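Local coordinates for putative DD-carboxypeptidase TP_0574 (Treponema pallidum, PDB 1O75), which binds penicillin and has zinc-dependent carboxypeptidase activity, and may act as a D,D-carboxypeptidase that lowers the cross-linking of peptidoglycan, at residues 18-21 against 22-26. The protein carries 2 engineered substitutions. Residues are numbered along the deposited sequence; the frame is centred on the assembly and turned at random.
Sequences ADYW and AGELG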
loop_
_atom_site.group_PDB
_atom_site.type_symbol
_atom_site.label_atom_id
_atom_site.label_comp_id
_atom_site.label_asym_id
_atom_site.label_seq_id
_atom_site.Cartn_x
_atom_site.Cartn_y
_atom_site.Cartn_z
ATOM N N ALA B 18 21.694 20.963 -11.209
ATOM C CA ALA B 18 23.130 21.311 -11.196
ATOM C C ALA B 18 23.399 22.615 -10.422
ATOM O O ALA B 18 24.359 22.687 -9.628
ATOM C CB ALA B 18 23.669 21.411 -12.616
ATOM N N ASP B 19 22.564 23.635 -10.637
ATOM C CA ASP B 19 22.709 24.916 -9.929
ATOM C C ASP B 19 22.602 24.701 -8.422
ATOM O O ASP B 19 23.278 25.368 -7.624
ATOM C CB ASP B 19 21.581 25.915 -10.255
ATOM C CG ASP B 19 21.588 26.417 -11.691
ATOM O OD1 ASP B 19 22.678 26.652 -12.256
ATOM O OD2 ASP B 19 20.455 26.607 -12.229
ATOM N N TYR B 20 21.692 23.822 -8.019
ATOM C CA TYR B 20 21.478 23.585 -6.591
ATOM C C TYR B 20 22.631 22.817 -5.935
ATOM O O TYR B 20 23.127 23.195 -4.882
ATOM C CB TYR B 20 20.170 22.788 -6.373
ATOM C CG TYR B 20 19.814 22.576 -4.918
ATOM C CD1 TYR B 20 20.406 21.553 -4.162
ATOM C CD2 TYR B 20 18.965 23.461 -4.261
ATOM C CE1 TYR B 20 20.167 21.436 -2.803
ATOM C CE2 TYR B 20 18.726 23.351 -2.893
ATOM C CZ TYR B 20 19.330 22.343 -2.175
ATOM O OH TYR B 20 19.104 22.249 -0.827
ATOM N N TRP B 21 23.056 21.742 -6.576
ATOM C CA TRP B 21 24.070 20.893 -5.973
ATOM C C TRP B 21 25.508 21.381 -6.105
ATOM O O TRP B 21 26.368 20.957 -5.349
ATOM C CB TRP B 21 23.913 19.456 -6.507
ATOM C CG TRP B 21 22.721 18.733 -5.901
ATOM C CD1 TRP B 21 21.520 18.430 -6.521
ATOM C CD2 TRP B 21 22.580 18.308 -4.532
ATOM N NE1 TRP B 21 20.648 17.861 -5.607
ATOM C CE2 TRP B 21 21.271 17.774 -4.386
ATOM C CE3 TRP B 21 23.433 18.324 -3.414
ATOM C CZ2 TRP B 21 20.801 17.272 -3.177
ATOM C CZ3 TRP B 21 22.953 17.812 -2.199
ATOM C CH2 TRP B 21 21.655 17.297 -2.098
ATOM N N ALA B 22 25.772 22.273 -7.053
ATOM C CA ALA B 22 27.137 22.790 -7.233
ATOM C C ALA B 22 27.729 23.260 -5.900
ATOM O O ALA B 22 28.818 22.839 -5.503
ATOM C CB ALA B 22 27.133 23.945 -8.225
ATOM N N GLY B 23 27.016 24.143 -5.219
ATOM C CA GLY B 23 27.511 24.646 -3.950
ATOM C C GLY B 23 27.535 23.625 -2.820
ATOM O O GLY B 23 28.360 23.739 -1.911
ATOM N N GLU B 24 26.625 22.645 -2.861
ATOM C CA GLU B 24 26.542 21.630 -1.810
ATOM C C GLU B 24 27.697 20.658 -1.885
ATOM O O GLU B 24 28.104 20.119 -0.871
ATOM C CB GLU B 24 25.256 20.794 -1.938
ATOM C CG GLU B 24 23.943 21.588 -1.871
ATOM C CD GLU B 24 23.838 22.419 -0.605
ATOM O OE1 GLU B 24 24.297 21.953 0.465
ATOM O OE2 GLU B 24 23.297 23.544 -0.678
ATOM N N LEU B 25 28.179 20.391 -3.093
ATOM C CA LEU B 25 29.266 19.437 -3.268
ATOM C C LEU B 25 30.620 20.132 -3.524
ATOM O O LEU B 25 31.629 19.461 -3.753
ATOM C CB LEU B 25 28.936 18.481 -4.422
ATOM C CG LEU B 25 27.564 17.765 -4.312
ATOM C CD1 LEU B 25 27.287 16.996 -5.582
ATOM C CD2 LEU B 25 27.574 16.821 -3.111
ATOM N N GLY B 26 30.627 21.462 -3.464
ATOM C CA GLY B 26 31.851 22.204 -3.721
ATOM C C GLY B 26 32.349 21.965 -5.139
ATOM O O GLY B 26 33.539 21.767 -5.352
HETATM O O HOH W 1 24.621 25.742 -5.094
#
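W21 and E24 meet at a slant on one turn of helix 17-25, with CE3 of the indole only 3.4 Å from CB of E24 and CG of the glutamate close behind. The first torsion of W21 (chi1 -75°) sets CG anti to the carbonyl carbon, which carries the benzo ring along the helix to this methylene chain and to CG of L25, 4.3 Å from CE3. Bent at chi2 (-56°), E24 then turns away from the indole, its carboxylate standing almost perpendicular to it. CG of E24 also lies 3.9 Å from CE1 of Y20, whose CD1 sits over one indole face, offset toward the rim. The carboxylate is held by partners beyond the helix: OE2 accepts a hydrogen bond from the backbone N of R201 and pairs with K190, whose ammonium also reaches O and the ring of Y20.

Two i to i+4 backbone bonds join the turns, A22 N to A18 O (3.0 Å) and L25 N to W21 O (2.9 Å). Between them a water links D19 O to G23 N, where no direct i to i+4 bond forms, and at G26 positive phi ends the helix. This short helix follows strand 8-16, and its side chains reach two sheets: Y20 touches M155 and V158 of strand 143-163, and both Y20 and W21 touch T257 of strand 255-262, W21 also meeting R259.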